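Local coordinates for centrosomal P4.1-associated protein (Danio rerio, PDB 4LD1) that probably binds tubulin and other proteins and, through its C-terminal G-box domain, is thought to take part in centriole architecture and elongation, at residues G34-V39 with V46-P51; G16-V21 with K28-D33; D52-Y57 with I67-G72. All blocks are in the same frame, centred on the assembly; numbering follows the deposited sequence.

Interaction 1 of 3, residues G34-V39 with V46-P51; sequences GQTVKV and VKHTMP
Lys38 lays its aliphatic chain across the imidazole of His48, its partner in a non-hydrogen-bonded antiparallel pair. With CG anti to the backbone N (chi1 -175°) and an extended chain beyond it, the lysine runs its methylenes over the ring. Its CB makes a CH-pi contact over one ring face, 4.1 Å from the centroid of the His48 ring. Lys38 CG comes 4.0 Å from CG of His48, and CD follows near ND1 and CE1. The chain then leaves the ring, and Lys38 CE rests 3.9 Å from Val46 CG1. Lys38 NZ ends 5.0 Å from His48 ND1, not in contact. A long methylene chain with a charged tip suits such a place, where the carbons cover the ring while the amine is carried past it.

The opposite face of the imidazole carries Met50 SD, 3.4 Å above the ring plane and offset toward the rim. Thr36 closes one edge, its CG2 lying 3.5 Å from His48 NE2 in the plane of the ring. The other branch of Thr36, OG1, abuts the Pro51 ring beyond the strand ends, where proline has no N-H to offer.

Two hydrogen-bonded pairs flank Lys38. Val37 and Thr49 exchange both N-H groups, and so do Val39 and Lys47, whose bond from Val39 N to Lys47 O measures 2.8 Å. On the face bearing Val37 and Thr49, a water donates to Val37 O, which already accepts from Thr49 N, and is hydrogen-bonded to Thr49 OG1 at 2.9 Å, tying the hydroxyl to the valine carbonyl. Beta-branched residues favour this extended backbone, and the whole is a hairpin of the antiparallel beta-meander that forms the G-box.

Interaction 2 of 3, residues G16-V21 with K28-D33; sequences GGRLVV and KELSAD
The carbonyl oxygen of Lys28 accepts the N-H of Val20, with Val20 N 2.8 Å from Lys28 O, and also receives a CA-H contact from Leu19. This is one half of a hydrogen-bonded pair in the antiparallel hairpin of strands 18-21 and 27-30, the first hairpin of the modelled G-box meander. Lys28 N returns the bond to Val20 O, and Arg18 and Leu30 form the next such pair toward the open end.

On the face bearing Arg18, Val20 and Leu30, the leucine touches both the others. Leu30 CD1 sits over the centre of the Arg18 guanidinium, 4.1 Å above its plane, while also packing 4.0 Å from Val20 CG2. Arginine is apt here because its flat end can lie on a hydrocarbon and still present its N-H groups around the rim. The Arg18 chain bends at chi3 (57°), which folds the guanidinium back alongside Leu30. On the other face, Leu19 CD1 touches the methylene of Glu29, 3.9 Å from its CG, so that only the apolar part of the acid is used.

Past the last pair, Gly16, with positive phi (78°), and Gly17 let the chain run close to the partner. Gly17 CA passes 3.3 Å from Leu30 O, and Gly16 O meets the methyl CB of Ala32 at 3.4 Å.

Interaction 3 of 3, residues D52-Y57 with I67-G72; sequences DQRVIY and ITYPDG
The hairpin of strands 55-59 and 64-68 has Val55 and Thr68 at its open end, a hydrogen-bonded antiparallel pair that trades both backbone N-H groups. Thr68 N reaches Val55 O at 2.9 Å. Thr68 turns its hydroxyl between its backbone N and carbonyl carbon (chi1 66°), which sets OG1 3.6 Å from Val55 CB and near the edge of the Tyr57 ring. A water 2.7 Å from Thr68 OG1 also hydrogen-bonds Tyr57 OH, linking the two hydroxyls.

On the opposite face Arg54 runs alongside Tyr69, its CD 3.5 Å from Tyr69 CE2 and its guanidinium tilted 18° from the phenol plane. Asp52 fixes this arginine twice. OD1 accepts from Arg54 N in an Asx turn, and Asp52 OD2 forms a salt bridge with Arg54 NH1 at 3.0 Å, nearly in the guanidinium plane. Nearby, Ile56 CG1 meets Ile67 CG2, branched side chains well suited to a strand. Pro70 CG packs 3.7 Å from Asp52 O, where the chain enters the type I beta turn from Tyr69 to Gly72.

Strand 46-49 borders strand 55-59 through Lys47 and Thr49 against Val55, while strand 74-77 follows on the side of strand 64-68, with Val75 touching Ile67 and Tyr69.

Overall arrangement
The three contacts are successive hairpins in series along the chain, and all lie at the surface, with no fully buried residue. Interactions 2 and 1 join where strands 27-30 and 37-40 run side by side, Glu29 N probably bonding to Lys38 O; interactions 1 and 3 join through Ile56 N and His48 O. Interactions 2 and 3, about 20 Å apart between centres, do not touch, and interaction 1 bridges them. Interaction 2, which includes the outermost N-terminal strand of the modelled chain, relies on hydrocarbon against a guanidinium. Interaction 1 centres on an imidazole covered on both faces, whereas interaction 3, closest to the chain's centre, is set apart by a salt bridge and Asx turn, its water linking two side-chain hydroxyls.

Interaction 1 of 3, residues G34-V39 with V46-P51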
ATOM      1  N   GLY A  34      -5.549 -23.604  22.715  1.00 42.64           N
ATOM      2  CA  GLY A  34      -6.669 -22.750  22.355  1.00 42.42           C
ATOM      3  C   GLY A  34      -6.260 -21.406  21.784  1.00 40.23           C
ATOM      4  O   GLY A  34      -7.116 -20.562  21.504  1.00 49.74           O
ATOM      5  N   GLN A  35      -4.956 -21.206  21.600  1.00 36.96           N
ATOM      6  CA  GLN A  35      -4.429 -19.918  21.163  1.00 39.58           C
ATOM      7  C   GLN A  35      -4.469 -19.755  19.657  1.00 29.66           C
ATOM      8  O   GLN A  35      -4.311 -18.653  19.145  1.00 32.11           O
ATOM      9  CB  GLN A  35      -2.990 -19.757  21.645  1.00 39.63           C
ATOM     10  CG  GLN A  35      -2.860 -19.681  23.157  1.00 44.61           C
ATOM     11  CD  GLN A  35      -2.622 -18.267  23.630  1.00 58.88           C
ATOM     12  OE1 GLN A  35      -3.520 -17.618  24.168  1.00 67.28           O
ATOM     13  NE2 GLN A  35      -1.405 -17.774  23.423  1.00 65.70           N
ATOM     14  N   THR A  36      -4.649 -20.869  18.957  1.00 25.00           N
ATOM     15  CA  THR A  36      -4.825 -20.866  17.516  1.00 24.51           C
ATOM     16  C   THR A  36      -6.172 -21.504  17.210  1.00 26.55           C
ATOM     17  O   THR A  36      -6.449 -22.618  17.645  1.00 28.94           O
ATOM     18  CB  THR A  36      -3.711 -21.637  16.777  1.00 27.20           C
ATOM     19  OG1 THR A  36      -2.415 -21.214  17.242  1.00 29.37           O
ATOM     20  CG2 THR A  36      -3.798 -21.393  15.289  1.00 30.77           C
ATOM     21  N   VAL A  37      -7.012 -20.764  16.500  1.00 23.29           N
ATOM     22  CA  VAL A  37      -8.311 -21.245  16.057  1.00 24.30           C
ATOM     23  C   VAL A  37      -8.474 -20.900  14.595  1.00 19.70           C
ATOM     24  O   VAL A  37      -8.278 -19.743  14.195  1.00 22.32           O
ATOM     25  CB  VAL A  37      -9.465 -20.592  16.832  1.00 24.60           C
ATOM     26  CG1 VAL A  37     -10.817 -21.054  16.276  1.00 27.05           C
ATOM     27  CG2 VAL A  37      -9.345 -20.905  18.311  1.00 30.34           C
ATOM     28  N   LYS A  38      -8.820 -21.891  13.801  1.00 20.27           N
ATOM     29  CA  LYS A  38      -9.042 -21.695  12.376  1.00 20.21           C
ATOM     30  C   LYS A  38     -10.425 -22.188  12.045  1.00 19.76           C
ATOM     31  O   LYS A  38     -10.729 -23.356  12.280  1.00 21.58           O
ATOM     32  CB  LYS A  38      -8.009 -22.459  11.557  1.00 20.45           C
ATOM     33  CG  LYS A  38      -8.109 -22.214  10.066  1.00 24.71           C
ATOM     34  CD  LYS A  38      -7.058 -22.993   9.321  1.00 26.91           C
ATOM     35  CE  LYS A  38      -7.113 -22.726   7.833  1.00 30.71           C
ATOM     36  NZ  LYS A  38      -6.103 -23.526   7.115  1.00 35.65           N
ATOM     37  N   VAL A  39     -11.259 -21.308  11.505  1.00 19.48           N
ATOM     38  CA  VAL A  39     -12.605 -21.688  11.085  1.00 17.99           C
ATOM     39  C   VAL A  39     -12.658 -21.597   9.576  1.00 17.26           C
ATOM     40  O   VAL A  39     -12.362 -20.546   9.004  1.00 19.72           O
ATOM     41  CB  VAL A  39     -13.679 -20.769  11.669  1.00 19.95           C
ATOM     42  CG1 VAL A  39     -15.063 -21.266  11.297  1.00 21.75           C
ATOM     43  CG2 VAL A  39     -13.530 -20.666  13.160  1.00 23.21           C
ATOM     44  N   VAL A  46     -12.463 -17.990   5.515  1.00 19.98           N
ATOM     45  CA  VAL A  46     -11.685 -18.514   6.615  1.00 20.79           C
ATOM     46  C   VAL A  46     -11.428 -17.423   7.622  1.00 21.01           C
ATOM     47  O   VAL A  46     -11.120 -16.284   7.245  1.00 26.28           O
ATOM     48  CB  VAL A  46     -10.339 -19.054   6.123  1.00 23.87           C
ATOM     49  CG1 VAL A  46      -9.520 -19.659   7.285  1.00 23.56           C
ATOM     50  CG2 VAL A  46     -10.554 -20.068   5.032  1.00 24.46           C
ATOM     51  N   LYS A  47     -11.527 -17.747   8.890  1.00 21.28           N
ATOM     52  CA  LYS A  47     -11.112 -16.889   9.974  1.00 20.18           C
ATOM     53  C   LYS A  47     -10.100 -17.643  10.828  1.00 22.37           C
ATOM     54  O   LYS A  47     -10.408 -18.686  11.423  1.00 25.34           O
ATOM     55  CB  LYS A  47     -12.290 -16.445  10.832  1.00 25.09           C
ATOM     56  CG  LYS A  47     -11.900 -15.446  11.899  1.00 24.22           C
ATOM     57  CD  LYS A  47     -13.106 -15.009  12.694  1.00 31.10           C
ATOM     58  CE  LYS A  47     -12.700 -14.154  13.871  1.00 37.39           C
ATOM     59  NZ  LYS A  47     -13.869 -13.722  14.679  1.00 46.49           N
ATOM     60  N   HIS A  48      -8.889 -17.091  10.859  1.00 19.31           N
ATOM     61  CA  HIS A  48      -7.752 -17.693  11.517  1.00 19.34           C
ATOM     62  C   HIS A  48      -7.153 -16.726  12.548  1.00 19.91           C
ATOM     63  O   HIS A  48      -6.584 -15.690  12.208  1.00 21.16           O
ATOM     64  CB  HIS A  48      -6.745 -18.069  10.454  1.00 24.65           C
ATOM     65  CG  HIS A  48      -5.733 -19.067  10.898  1.00 24.99           C
ATOM     66  ND1 HIS A  48      -4.842 -19.652  10.028  1.00 23.92           N
ATOM     67  CD2 HIS A  48      -5.469 -19.592  12.119  1.00 25.50           C
ATOM     68  CE1 HIS A  48      -4.064 -20.483  10.694  1.00 25.35           C
ATOM     69  NE2 HIS A  48      -4.428 -20.469  11.963  1.00 24.65           N
ATOM     70  N   THR A  49      -7.328 -17.078  13.814  1.00 20.35           N
ATOM     71  CA  THR A  49      -6.853 -16.313  14.939  1.00 19.63           C
ATOM     72  C   THR A  49      -5.578 -16.964  15.441  1.00 20.24           C
ATOM     73  O   THR A  49      -5.556 -18.177  15.712  1.00 21.34           O
ATOM     74  CB  THR A  49      -7.897 -16.235  16.061  1.00 24.80           C
ATOM     75  OG1 THR A  49      -9.108 -15.642  15.565  1.00 27.39           O
ATOM     76  CG2 THR A  49      -7.377 -15.423  17.210  1.00 28.10           C
ATOM     77  N   MET A  50      -4.520 -16.152  15.532  1.00 21.89           N
ATOM     78  CA  MET A  50      -3.190 -16.630  15.879  1.00 23.70           C
ATOM     79  C   MET A  50      -2.831 -16.302  17.339  1.00 23.21           C
ATOM     80  O   MET A  50      -3.487 -15.476  17.977  1.00 24.80           O
ATOM     81  CB  MET A  50      -2.160 -16.006  14.945  1.00 22.15           C
ATOM     82  CG  MET A  50      -2.386 -16.270  13.463  1.00 23.98           C
ATOM     83  SD  MET A  50      -2.314 -18.030  13.093  1.00 35.80           S
ATOM     84  CE  MET A  50      -1.367 -18.040  11.582  1.00 46.18           C
ATOM     85  N   PRO A  51      -1.805 -16.963  17.884  1.00 25.35           N
ATOM     86  CA  PRO A  51      -1.436 -16.690  19.284  1.00 26.35           C
ATOM     87  C   PRO A  51      -0.994 -15.254  19.554  1.00 28.64           C
ATOM     88  O   PRO A  51      -1.158 -14.775  20.688  1.00 33.32           O
ATOM     89  CB  PRO A  51      -0.272 -17.648  19.526  1.00 32.39           C
ATOM     90  CG  PRO A  51      -0.570 -18.815  18.631  1.00 31.42           C
ATOM     91  CD  PRO A  51      -1.131 -18.166  17.368  1.00 26.74           C
TER
HETATM   92  O   HOH W   1      -5.301 -16.167  20.087  1.00 47.25           O
HETATM   93  O   HOH W   2     -10.716 -17.768  14.403  1.00 27.39           O

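Interaction 2 of 3, residues G16-V21 with K28-D33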
ATOM      1  N   GLY A  16      -2.600 -32.791  20.169  1.00 49.46           N
ATOM      2  CA  GLY A  16      -3.544 -32.412  21.210  1.00 46.95           C
ATOM      3  C   GLY A  16      -4.699 -31.527  20.764  1.00 44.73           C
ATOM      4  O   GLY A  16      -5.499 -31.070  21.582  1.00 45.12           O
ATOM      5  N   GLY A  17      -4.808 -31.288  19.466  1.00 41.33           N
ATOM      6  CA  GLY A  17      -5.852 -30.405  18.975  1.00 40.22           C
ATOM      7  C   GLY A  17      -7.260 -30.982  19.017  1.00 31.86           C
ATOM      8  O   GLY A  17      -7.504 -32.127  19.423  1.00 34.25           O
ATOM      9  N   ARG A  18      -8.219 -30.194  18.577  1.00 30.49           N
ATOM     10  CA  ARG A  18      -9.597 -30.632  18.398  1.00 24.30           C
ATOM     11  C   ARG A  18     -10.073 -30.122  17.032  1.00 20.64           C
ATOM     12  O   ARG A  18      -9.806 -28.982  16.637  1.00 23.93           O
ATOM     13  CB  ARG A  18     -10.469 -30.095  19.530  1.00 27.75           C
ATOM     14  CG  ARG A  18     -11.920 -30.464  19.466  1.00 34.27           C
ATOM     15  CD  ARG A  18     -12.575 -30.320  20.838  1.00 43.82           C
ATOM     16  NE  ARG A  18     -12.443 -28.971  21.393  1.00 51.55           N
ATOM     17  CZ  ARG A  18     -13.358 -28.006  21.286  1.00 59.55           C
ATOM     18  NH1 ARG A  18     -13.132 -26.817  21.830  1.00 58.63           N
ATOM     19  NH2 ARG A  18     -14.497 -28.218  20.636  1.00 51.74           N
ATOM     20  N   LEU A  19     -10.753 -31.001  16.314  1.00 22.72           N
ATOM     21  CA  LEU A  19     -11.394 -30.697  15.044  1.00 21.08           C
ATOM     22  C   LEU A  19     -12.894 -30.770  15.217  1.00 20.71           C
ATOM     23  O   LEU A  19     -13.417 -31.768  15.747  1.00 21.60           O
ATOM     24  CB  LEU A  19     -10.982 -31.725  13.994  1.00 25.61           C
ATOM     25  CG  LEU A  19     -11.731 -31.669  12.663  1.00 25.91           C
ATOM     26  CD1 LEU A  19     -11.402 -30.391  11.890  1.00 24.67           C
ATOM     27  CD2 LEU A  19     -11.432 -32.933  11.843  1.00 29.36           C
ATOM     28  N   VAL A  20     -13.618 -29.785  14.742  1.00 21.17           N
ATOM     29  CA  VAL A  20     -15.076 -29.778  14.808  1.00 18.90           C
ATOM     30  C   VAL A  20     -15.574 -29.678  13.382  1.00 17.57           C
ATOM     31  O   VAL A  20     -15.158 -28.786  12.652  1.00 20.72           O
ATOM     32  CB  VAL A  20     -15.600 -28.578  15.609  1.00 21.32           C
ATOM     33  CG1 VAL A  20     -17.123 -28.591  15.681  1.00 21.97           C
ATOM     34  CG2 VAL A  20     -14.981 -28.545  16.974  1.00 24.36           C
ATOM     35  N   VAL A  21     -16.429 -30.613  12.983  1.00 20.22           N
ATOM     36  CA  VAL A  21     -17.024 -30.590  11.655  1.00 19.59           C
ATOM     37  C   VAL A  21     -18.537 -30.508  11.803  1.00 19.44           C
ATOM     38  O   VAL A  21     -19.181 -31.369  12.427  1.00 22.27           O
ATOM     39  CB  VAL A  21     -16.664 -31.842  10.843  1.00 22.36           C
ATOM     40  CG1 VAL A  21     -17.251 -31.753   9.452  1.00 25.79           C
ATOM     41  CG2 VAL A  21     -15.142 -31.999  10.761  1.00 25.11           C
ATOM     42  N   LYS A  28     -13.742 -26.428  12.029  0.80 18.71           N
ATOM     43  CA  LYS A  28     -13.026 -25.599  12.987  0.80 18.15           C
ATOM     44  C   LYS A  28     -11.923 -26.397  13.646  0.80 22.29           C
ATOM     45  O   LYS A  28     -12.187 -27.478  14.179  0.80 23.59           O
ATOM     46  CB  LYS A  28     -13.972 -24.994  14.029  0.80 21.00           C
ATOM     47  CG  LYS A  28     -13.274 -24.042  15.012  0.80 27.34           C
ATOM     48  CD  LYS A  28     -14.148 -23.537  16.155  0.80 42.62           C
ATOM     49  CE  LYS A  28     -15.579 -23.224  15.753  0.80 49.11           C
ATOM     50  NZ  LYS A  28     -16.365 -22.741  16.936  0.80 49.42           N
ATOM     51  N   GLU A  29     -10.697 -25.893  13.564  1.00 21.19           N
ATOM     52  CA  GLU A  29      -9.534 -26.517  14.170  1.00 23.86           C
ATOM     53  C   GLU A  29      -9.099 -25.633  15.320  1.00 21.53           C
ATOM     54  O   GLU A  29      -8.935 -24.413  15.145  1.00 25.27           O
ATOM     55  CB  GLU A  29      -8.397 -26.654  13.157  1.00 24.88           C
ATOM     56  CG  GLU A  29      -8.770 -27.517  11.968  1.00 27.55           C
ATOM     57  CD  GLU A  29      -7.716 -27.509  10.880  1.00 34.41           C
ATOM     58  OE1 GLU A  29      -7.857 -28.276   9.901  1.00 39.90           O
ATOM     59  OE2 GLU A  29      -6.751 -26.737  11.004  1.00 45.43           O
ATOM     60  N   LEU A  30      -8.916 -26.247  16.489  1.00 23.38           N
ATOM     61  CA  LEU A  30      -8.470 -25.548  17.676  1.00 27.20           C
ATOM     62  C   LEU A  30      -7.213 -26.210  18.187  1.00 29.45           C
ATOM     63  O   LEU A  30      -7.182 -27.425  18.367  1.00 31.85           O
ATOM     64  CB  LEU A  30      -9.566 -25.572  18.742  1.00 28.32           C
ATOM     65  CG  LEU A  30     -10.926 -25.029  18.291  1.00 33.21           C
ATOM     66  CD1 LEU A  30     -11.865 -26.157  17.895  1.00 36.85           C
ATOM     67  CD2 LEU A  30     -11.563 -24.161  19.364  1.00 37.27           C
ATOM     68  N   SER A  31      -6.175 -25.434  18.447  1.00 29.89           N
ATOM     69  CA  SER A  31      -4.953 -25.970  19.034  1.00 30.50           C
ATOM     70  C   SER A  31      -5.235 -26.406  20.455  1.00 37.68           C
ATOM     71  O   SER A  31      -6.212 -25.959  21.058  1.00 36.15           O
ATOM     72  CB  SER A  31      -3.846 -24.910  19.035  1.00 31.82           C
ATOM     73  OG  SER A  31      -4.223 -23.782  19.807  1.00 33.69           O
ATOM     74  N   ALA A  32      -4.378 -27.274  20.985  1.00 38.15           N
ATOM     75  CA  ALA A  32      -4.530 -27.769  22.349  1.00 39.88           C
ATOM     76  C   ALA A  32      -4.622 -26.630  23.369  1.00 47.43           C
ATOM     77  O   ALA A  32      -5.429 -26.681  24.296  1.00 44.99           O
ATOM     78  CB  ALA A  32      -3.365 -28.703  22.709  1.00 41.13           C
ATOM     79  N   ASP A  33      -3.806 -25.594  23.192  1.00 42.54           N
ATOM     80  CA  ASP A  33      -3.791 -24.484  24.147  1.00 42.55           C
ATOM     81  C   ASP A  33      -4.869 -23.442  23.849  1.00 48.81           C
ATOM     82  O   ASP A  33      -5.076 -22.515  24.637  1.00 52.25           O
ATOM     83  CB  ASP A  33      -2.402 -23.826  24.234  1.00 44.50           C
ATOM     84  CG  ASP A  33      -1.965 -23.158  22.938  1.00 46.30           C
ATOM     85  OD1 ASP A  33      -2.771 -23.022  22.003  1.00 45.41           O
ATOM     86  OD2 ASP A  33      -0.792 -22.748  22.864  1.00 53.71           O
TER

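Interaction 3 of 3, residues D52-Y57 with I67-G72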
ATOM      1  N   ASP A  52      -0.436 -14.591  18.542  1.00 26.07           N
ATOM      2  CA  ASP A  52       0.000 -13.203  18.661  1.00 27.42           C
ATOM      3  C   ASP A  52      -1.163 -12.222  18.544  1.00 27.09           C
ATOM      4  O   ASP A  52      -0.966 -11.000  18.569  1.00 27.74           O
ATOM      5  CB  ASP A  52       1.126 -12.885  17.666  1.00 28.68           C
ATOM      6  CG  ASP A  52       0.687 -12.955  16.202  1.00 27.05           C
ATOM      7  OD1 ASP A  52      -0.530 -13.022  15.925  1.00 25.18           O
ATOM      8  OD2 ASP A  52       1.582 -12.907  15.323  1.00 25.65           O
ATOM      9  N   GLN A  53      -2.365 -12.781  18.418  1.00 24.85           N
ATOM     10  CA  GLN A  53      -3.632 -12.052  18.458  1.00 29.22           C
ATOM     11  C   GLN A  53      -3.997 -11.435  17.118  1.00 27.24           C
ATOM     12  O   GLN A  53      -5.037 -10.780  16.992  1.00 31.03           O
ATOM     13  CB  GLN A  53      -3.654 -11.001  19.577  1.00 32.54           C
ATOM     14  CG  GLN A  53      -3.351 -11.580  20.950  1.00 42.32           C
ATOM     15  CD  GLN A  53      -4.300 -12.706  21.325  1.00 62.51           C
ATOM     16  OE1 GLN A  53      -3.869 -13.806  21.668  1.00 73.40           O
ATOM     17  NE2 GLN A  53      -5.599 -12.434  21.257  1.00 69.23           N
ATOM     18  N   ARG A  54      -3.162 -11.641  16.111  1.00 21.38           N
ATOM     19  CA  ARG A  54      -3.567 -11.224  14.779  1.00 24.11           C
ATOM     20  C   ARG A  54      -4.678 -12.152  14.299  1.00 21.78           C
ATOM     21  O   ARG A  54      -4.760 -13.324  14.691  1.00 22.24           O
ATOM     22  CB  ARG A  54      -2.375 -11.141  13.797  1.00 25.34           C
ATOM     23  CG  ARG A  54      -1.965 -12.412  13.088  1.00 24.29           C
ATOM     24  CD  ARG A  54      -0.665 -12.132  12.261  1.00 20.89           C
ATOM     25  NE  ARG A  54      -0.370 -13.260  11.367  1.00 25.26           N
ATOM     26  CZ  ARG A  54       0.326 -14.344  11.710  1.00 23.23           C
ATOM     27  NH1 ARG A  54       0.829 -14.491  12.937  1.00 22.92           N
ATOM     28  NH2 ARG A  54       0.520 -15.290  10.817  1.00 24.49           N
ATOM     29  N   VAL A  55      -5.571 -11.595  13.497  1.00 20.41           N
ATOM     30  CA  VAL A  55      -6.681 -12.334  12.925  1.00 20.51           C
ATOM     31  C   VAL A  55      -6.606 -12.217  11.412  1.00 18.12           C
ATOM     32  O   VAL A  55      -6.507 -11.105  10.866  1.00 20.20           O
ATOM     33  CB  VAL A  55      -8.049 -11.815  13.388  1.00 24.26           C
ATOM     34  CG1 VAL A  55      -9.167 -12.705  12.809  1.00 28.98           C
ATOM     35  CG2 VAL A  55      -8.144 -11.801  14.910  1.00 26.38           C
ATOM     36  N   ILE A  56      -6.640 -13.371  10.757  1.00 18.98           N
ATOM     37  CA  ILE A  56      -6.599 -13.455   9.315  1.00 17.63           C
ATOM     38  C   ILE A  56      -7.995 -13.867   8.814  1.00 19.55           C
ATOM     39  O   ILE A  56      -8.571 -14.877   9.253  1.00 21.52           O
ATOM     40  CB  ILE A  56      -5.541 -14.474   8.844  1.00 18.93           C
ATOM     41  CG1 ILE A  56      -4.163 -14.168   9.449  1.00 20.99           C
ATOM     42  CG2 ILE A  56      -5.454 -14.515   7.340  1.00 20.40           C
ATOM     43  CD1 ILE A  56      -3.464 -15.375   9.999  1.00 22.31           C
ATOM     44  N   TYR A  57      -8.518 -13.063   7.895  1.00 17.75           N
ATOM     45  CA  TYR A  57      -9.783 -13.325   7.254  1.00 17.68           C
ATOM     46  C   TYR A  57      -9.561 -13.507   5.766  1.00 18.85           C
ATOM     47  O   TYR A  57      -9.025 -12.627   5.103  1.00 21.93           O
ATOM     48  CB  TYR A  57     -10.773 -12.178   7.451  1.00 21.80           C
ATOM     49  CG  TYR A  57     -11.020 -11.728   8.870  1.00 27.91           C
ATOM     50  CD1 TYR A  57     -10.154 -10.858   9.512  1.00 29.25           C
ATOM     51  CD2 TYR A  57     -12.154 -12.124   9.546  1.00 30.38           C
ATOM     52  CE1 TYR A  57     -10.404 -10.421  10.807  1.00 30.85           C
ATOM     53  CE2 TYR A  57     -12.411 -11.701  10.829  1.00 32.49           C
ATOM     54  CZ  TYR A  57     -11.531 -10.850  11.453  1.00 31.44           C
ATOM     55  OH  TYR A  57     -11.810 -10.439  12.741  1.00 37.46           O
ATOM     56  N   ILE A  67      -5.746  -9.044   7.100  1.00 20.84           N
ATOM     57  CA  ILE A  67      -5.065  -9.368   8.339  1.00 20.78           C
ATOM     58  C   ILE A  67      -5.159  -8.167   9.248  1.00 21.68           C
ATOM     59  O   ILE A  67      -4.728  -7.058   8.879  1.00 22.59           O
ATOM     60  CB  ILE A  67      -3.588  -9.712   8.156  1.00 20.01           C
ATOM     61  CG1 ILE A  67      -3.395 -10.730   7.034  1.00 21.02           C
ATOM     62  CG2 ILE A  67      -3.026 -10.235   9.473  1.00 22.77           C
ATOM     63  CD1 ILE A  67      -1.959 -11.020   6.733  1.00 24.82           C
ATOM     64  N   THR A  68      -5.699  -8.367  10.439  1.00 22.28           N
ATOM     65  CA  THR A  68      -5.780  -7.309  11.432  1.00 21.71           C
ATOM     66  C   THR A  68      -4.832  -7.610  12.577  1.00 22.11           C
ATOM     67  O   THR A  68      -4.754  -8.756  13.044  1.00 24.77           O
ATOM     68  CB  THR A  68      -7.225  -7.153  11.978  1.00 25.78           C
ATOM     69  OG1 THR A  68      -7.603  -8.326  12.708  1.00 33.90           O
ATOM     70  CG2 THR A  68      -8.204  -6.919  10.847  1.00 28.63           C
ATOM     71  N   TYR A  69      -4.131  -6.585  13.041  1.00 22.78           N
ATOM     72  CA  TYR A  69      -3.161  -6.703  14.121  1.00 23.90           C
ATOM     73  C   TYR A  69      -3.663  -5.958  15.350  1.00 26.42           C
ATOM     74  O   TYR A  69      -4.457  -5.020  15.234  1.00 27.15           O
ATOM     75  CB  TYR A  69      -1.812  -6.125  13.682  1.00 21.88           C
ATOM     76  CG  TYR A  69      -1.129  -6.973  12.651  1.00 20.46           C
ATOM     77  CD1 TYR A  69      -1.408  -6.818  11.297  1.00 20.98           C
ATOM     78  CD2 TYR A  69      -0.223  -7.956  13.032  1.00 20.47           C
ATOM     79  CE1 TYR A  69      -0.802  -7.637  10.350  1.00 20.56           C
ATOM     80  CE2 TYR A  69       0.395  -8.748  12.106  1.00 19.65           C
ATOM     81  CZ  TYR A  69       0.098  -8.600  10.771  1.00 20.03           C
ATOM     82  OH  TYR A  69       0.715  -9.436   9.868  1.00 21.02           O
ATOM     83  N   PRO A  70      -3.187  -6.362  16.537  1.00 29.37           N
ATOM     84  CA  PRO A  70      -3.694  -5.721  17.757  1.00 32.28           C
ATOM     85  C   PRO A  70      -3.364  -4.234  17.883  1.00 35.88           C
ATOM     86  O   PRO A  70      -4.075  -3.547  18.604  1.00 41.07           O
ATOM     87  CB  PRO A  70      -3.056  -6.534  18.891  1.00 37.79           C
ATOM     88  CG  PRO A  70      -2.035  -7.430  18.251  1.00 34.04           C
ATOM     89  CD  PRO A  70      -2.383  -7.565  16.816  1.00 28.03           C
ATOM     90  N   ASP A  71      -2.347  -3.744  17.181  1.00 33.03           N
ATOM     91  CA  ASP A  71      -1.999  -2.324  17.244  1.00 39.19           C
ATOM     92  C   ASP A  71      -2.784  -1.478  16.240  1.00 34.52           C
ATOM     93  O   ASP A  71      -2.563  -0.261  16.141  1.00 40.44           O
ATOM     94  CB  ASP A  71      -0.492  -2.132  17.045  1.00 41.92           C
ATOM     95  CG  ASP A  71      -0.049  -2.357  15.610  1.00 40.74           C
ATOM     96  OD1 ASP A  71      -0.786  -2.993  14.824  1.00 33.55           O
ATOM     97  OD2 ASP A  71       1.060  -1.895  15.271  1.00 47.72           O
ATOM     98  N   GLY A  72      -3.689  -2.117  15.500  1.00 33.08           N
ATOM     99  CA  GLY A  72      -4.549  -1.429  14.549  1.00 34.12           C
ATOM    100  C   GLY A  72      -4.112  -1.540  13.100  1.00 31.67           C
ATOM    101  O   GLY A  72      -4.860  -1.172  12.189  1.00 33.14           O
TER
HETATM  102  O   HOH W   3      -6.076  -8.325  15.758  1.00 36.36           O
HETATM  103  O   HOH W   4      -9.951  -8.378  13.959  1.00 46.69           O